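PDB 1Q8B: protein yjcS from Bacillus subtilis, which is of unknown function but belongs to the antibiotic biosynthesis monooxygenase family of dimeric alpha-beta barrel proteins, and so may be an oxidoreductase. Local coordinates for residues 67-71 against 72-76; 82-85 against 86-90. All coordinates share one frame; numbering follows the deposited sequence.

Interaction 1: residues 67-71 against 72-76; sequences EIWEN and EEAVK
Asn71 receives the first turn of helix 72-78 with its side-chain carbonyl: Ala74 N donates to Asn71 OD1 at 3.0 Å, with an N-H...O angle of 146° and the donor tilted 20° from the amide plane. With CG set between the backbone N and the carbonyl carbon (chi1 48°), the short amide folds back over the turn. The same N-H also leans weakly on Asn71 O, 3.3 Å from Ala74 N. This is an N-cap, a place asparagine suits because its short carbonyl arm can satisfy an amide that no preceding helical carbonyl serves. Glu73 OE1 comes within 3.1 Å of Asn71 OD1, a meeting of two acceptors with no bond between them. The cap lies at the junction where strand 62-69 of the ferredoxin-like fold passes into its helix. Trp69, on that strand, turns its five-membered ring to Val75, whose CG2 sits 3.5 Å from the ring centroid in a CH-pi contact, while Ala74 CB approaches Trp69 CE3 obliquely at 3.9 Å. The buried indole N-H is satisfied in the ring plane: Trp69 NE1 donates to Glu67 OE1 at 3.0 Å, using the anti lone pair of that carboxylate.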
# COMPACT_ATOMS: atom_id res chain seq x y z
N GLU A 67 1.22 -8.19 13.96
CA GLU A 67 0.48 -8.33 12.70
C GLU A 67 0.55 -9.72 12.09
O GLU A 67 1.58 -10.38 12.14
CB GLU A 67 1.01 -7.33 11.67
CG GLU A 67 1.06 -5.88 12.12
CD GLU A 67 1.83 -4.99 11.14
OE1 GLU A 67 2.02 -5.39 9.97
OE2 GLU A 67 2.23 -3.88 11.53
N ILE A 68 -0.57 -10.15 11.51
CA ILE A 68 -0.65 -11.43 10.80
C ILE A 68 -1.38 -11.13 9.48
O ILE A 68 -2.47 -10.56 9.49
CB ILE A 68 -1.44 -12.51 11.57
CG1 ILE A 68 -0.80 -12.78 12.93
CG2 ILE A 68 -1.42 -13.82 10.78
CD1 ILE A 68 -1.51 -13.87 13.71
N TRP A 69 -0.78 -11.50 8.36
CA TRP A 69 -1.39 -11.25 7.06
C TRP A 69 -1.54 -12.54 6.25
O TRP A 69 -0.84 -13.52 6.51
CB TRP A 69 -0.55 -10.27 6.24
CG TRP A 69 -0.20 -9.00 6.96
CD1 TRP A 69 0.88 -8.78 7.76
CD2 TRP A 69 -0.94 -7.77 6.93
NE1 TRP A 69 0.86 -7.49 8.23
CE2 TRP A 69 -0.24 -6.85 7.73
CE3 TRP A 69 -2.12 -7.36 6.29
CZ2 TRP A 69 -0.68 -5.53 7.92
CZ3 TRP A 69 -2.56 -6.05 6.48
CH2 TRP A 69 -1.84 -5.16 7.29
N GLU A 70 -2.45 -12.52 5.28
CA GLU A 70 -2.68 -13.67 4.42
C GLU A 70 -1.42 -13.96 3.62
O GLU A 70 -1.14 -15.11 3.29
CB GLU A 70 -3.82 -13.38 3.45
CG GLU A 70 -5.18 -13.28 4.10
CD GLU A 70 -5.74 -14.63 4.51
OE1 GLU A 70 -5.09 -15.66 4.21
OE2 GLU A 70 -6.83 -14.66 5.12
N ASN A 71 -0.66 -12.91 3.34
CA ASN A 71 0.58 -13.04 2.57
C ASN A 71 1.30 -11.70 2.48
O ASN A 71 0.82 -10.69 3.00
CB ASN A 71 0.26 -13.54 1.17
CG ASN A 71 -0.86 -12.77 0.54
OD1 ASN A 71 -0.76 -11.56 0.31
ND2 ASN A 71 -1.96 -13.45 0.26
N GLU A 72 2.45 -11.70 1.82
CA GLU A 72 3.24 -10.49 1.68
C GLU A 72 2.58 -9.37 0.89
O GLU A 72 2.80 -8.20 1.19
CB GLU A 72 4.59 -10.82 1.04
CG GLU A 72 5.53 -11.50 1.99
CD GLU A 72 6.79 -11.98 1.31
OE1 GLU A 72 7.40 -11.17 0.57
OE2 GLU A 72 7.18 -13.15 1.52
N GLU A 73 1.78 -9.71 -0.12
CA GLU A 73 1.12 -8.68 -0.92
C GLU A 73 0.11 -7.92 -0.07
O GLU A 73 -0.08 -6.72 -0.28
CB GLU A 73 0.40 -9.27 -2.14
CG GLU A 73 1.25 -10.17 -3.00
CD GLU A 73 1.19 -11.61 -2.55
OE1 GLU A 73 0.09 -12.21 -2.63
OE2 GLU A 73 2.24 -12.15 -2.10
N ALA A 74 -0.53 -8.61 0.87
CA ALA A 74 -1.51 -7.96 1.73
C ALA A 74 -0.87 -6.79 2.48
O ALA A 74 -1.51 -5.76 2.71
CB ALA A 74 -2.10 -8.97 2.72
N VAL A 75 0.39 -6.96 2.86
CA VAL A 75 1.13 -5.91 3.58
C VAL A 75 1.30 -4.70 2.67
O VAL A 75 1.10 -3.56 3.09
CB VAL A 75 2.53 -6.40 4.02
CG1 VAL A 75 3.28 -5.27 4.71
CG2 VAL A 75 2.41 -7.58 4.96
N LYS A 76 1.69 -4.95 1.42
CA LYS A 76 1.88 -3.87 0.46
C LYS A 76 0.55 -3.19 0.15
O LYS A 76 0.49 -1.96 0.08
CB LYS A 76 2.53 -4.43 -0.82
CG LYS A 76 4.00 -4.77 -0.60
CD LYS A 76 4.63 -5.52 -1.76
CE LYS A 76 6.11 -5.76 -1.47
NZ LYS A 76 6.74 -6.66 -2.48

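Interaction 2: residues 82-85 against 86-90; sequences KHTI and DVQKQ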
# COMPACT_ATOMS: atom_id res chain seq x y z
N LYS A 82 -5.99 4.39 2.06
CA LYS A 82 -6.00 5.77 2.52
C LYS A 82 -5.92 5.89 4.04
O LYS A 82 -5.30 6.81 4.55
CB LYS A 82 -7.25 6.49 2.03
CG LYS A 82 -7.33 7.92 2.54
CD LYS A 82 -8.67 8.59 2.25
CE LYS A 82 -8.66 10.02 2.79
NZ LYS A 82 -7.53 10.79 2.17
N HIS A 83 -6.54 4.96 4.76
CA HIS A 83 -6.50 5.03 6.22
C HIS A 83 -5.09 4.83 6.74
O HIS A 83 -4.72 5.34 7.80
CB HIS A 83 -7.47 4.01 6.87
CG HIS A 83 -7.27 2.59 6.45
ND1 HIS A 83 -8.19 1.90 5.69
CD2 HIS A 83 -6.27 1.71 6.71
CE1 HIS A 83 -7.78 0.66 5.50
NE2 HIS A 83 -6.61 0.52 6.11
N THR A 84 -4.28 4.09 5.98
CA THR A 84 -2.90 3.87 6.37
C THR A 84 -2.09 5.12 6.04
O THR A 84 -1.37 5.64 6.89
CB THR A 84 -2.31 2.68 5.61
OG1 THR A 84 -3.08 1.51 5.90
CG2 THR A 84 -0.87 2.44 6.04
N ILE A 85 -2.22 5.61 4.81
CA ILE A 85 -1.48 6.79 4.38
C ILE A 85 -1.82 8.02 5.24
O ILE A 85 -0.96 8.87 5.47
CB ILE A 85 -1.76 7.10 2.90
CG1 ILE A 85 -1.23 5.95 2.03
CG2 ILE A 85 -1.11 8.40 2.49
CD1 ILE A 85 -1.67 6.02 0.58
N ASP A 86 -3.06 8.11 5.71
CA ASP A 86 -3.47 9.24 6.55
C ASP A 86 -2.61 9.34 7.81
O ASP A 86 -2.20 10.43 8.21
CB ASP A 86 -4.94 9.09 6.94
CG ASP A 86 -5.89 9.55 5.84
OD1 ASP A 86 -7.11 9.28 5.97
OD2 ASP A 86 -5.42 10.18 4.87
N VAL A 87 -2.35 8.20 8.45
CA VAL A 87 -1.53 8.19 9.66
C VAL A 87 -0.07 8.48 9.28
O VAL A 87 0.65 9.19 9.98
CB VAL A 87 -1.60 6.80 10.36
CG1 VAL A 87 -0.70 6.78 11.59
CG2 VAL A 87 -3.03 6.50 10.74
N GLN A 88 0.34 7.91 8.15
CA GLN A 88 1.69 8.06 7.64
C GLN A 88 2.05 9.53 7.40
O GLN A 88 3.14 9.98 7.76
CB GLN A 88 1.79 7.26 6.34
CG GLN A 88 3.18 6.93 5.86
CD GLN A 88 3.15 5.96 4.69
OE1 GLN A 88 4.19 5.69 4.07
NE2 GLN A 88 1.97 5.42 4.38
N LYS A 89 1.12 10.27 6.81
CA LYS A 89 1.33 11.69 6.52
C LYS A 89 1.54 12.54 7.77
O LYS A 89 2.02 13.66 7.68
CB LYS A 89 0.14 12.21 5.71
CG LYS A 89 -0.00 11.55 4.35
CD LYS A 89 -1.40 11.68 3.78
CE LYS A 89 -1.78 13.12 3.48
NZ LYS A 89 -3.12 13.20 2.82
N GLN A 90 1.17 12.00 8.93
CA GLN A 90 1.32 12.72 10.20
C GLN A 90 2.74 12.64 10.74
O GLN A 90 3.11 13.38 11.66
CB GLN A 90 0.34 12.17 11.24
CG GLN A 90 -1.11 12.43 10.88
CD GLN A 90 -2.09 11.91 11.91
OE1 GLN A 90 -2.04 12.30 13.08
NE2 GLN A 90 -2.97 11.02 11.49
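Lys82 and Asp86, one helical turn apart, form the charged side-chain pair of helix 82-88. The ammonium reaches Asp86 OD2 in a long salt bridge, 3.5 Å from Lys82 NZ, and the hydrogen bond within it is weak. Lys82 leaves the helix with CG anti to the backbone N (chi1 177°) and stays extended until a bend at chi4 brings NZ round to the carboxylate, while its CE lies 3.6 Å from Asp86 OD1. The aliphatic stem thus lies against the carboxylate, as the long chain of lysine allows. Lys82 NZ and Lys89 NZ lie 5.1 Å apart, and Asp86 and Glu91 of the second subunit probably balance their charge; Glu91 forms a salt bridge with Lys89 and a long, weak ion pair with Lys82.

The backbone supplies the regular i to i+4 bonds of an alpha-helix: Asp86 N to Lys82 O at 2.8 Å, Gln88 N to Thr84 O at 3.1 Å and Lys89 N to Ile85 O at 2.8 Å. Val87 N shares Thr84 O weakly, and the Val87 CG2 methyl rests near the carbonyl oxygen His83 O. Further along, Gln90 NE2 donates weakly to Asp86 O and also bonds Glu34.

Apolar contact comes from a branch and a stem. Ile85 CG2 touches Lys89 CD at 3.5 Å, a methyl beside the methylene part of a chain whose charged tip goes on to Glu91 of the second subunit.

His83 and Thr84 pack on Leu38 of helix 28-42; His83 NE2 bonds Glu45, and Thr84 OG1 bonds His78 O at the end of helix 72-78. Helix 82-88 therefore lies against helix 28-42 on one side and, through Lys82 and Lys89, meets the second subunit on another.

In the fold
Interaction 1 is partly buried and joins two different elements, strand 62-69 and helix 72-78, whereas interaction 2 is a surface contact within helix 82-88 alone. The two follow in series along the chain, about 18 Å apart between centres and about 7 Å at their nearest atoms, without touching. Their chemistry differs with place: around 67-76 an aromatic ring and small apolar side chains pack beside a capping amide, while 82-90 is held chiefly by helical backbone bonds, with charged side chains on its surface. Both approach the second subunit, 67-76 by packing of Glu73 and 82-90 mainly by polar and charged bonds. His78 relates to each, its ring meeting Trp69 and its carbonyl accepting from Thr84.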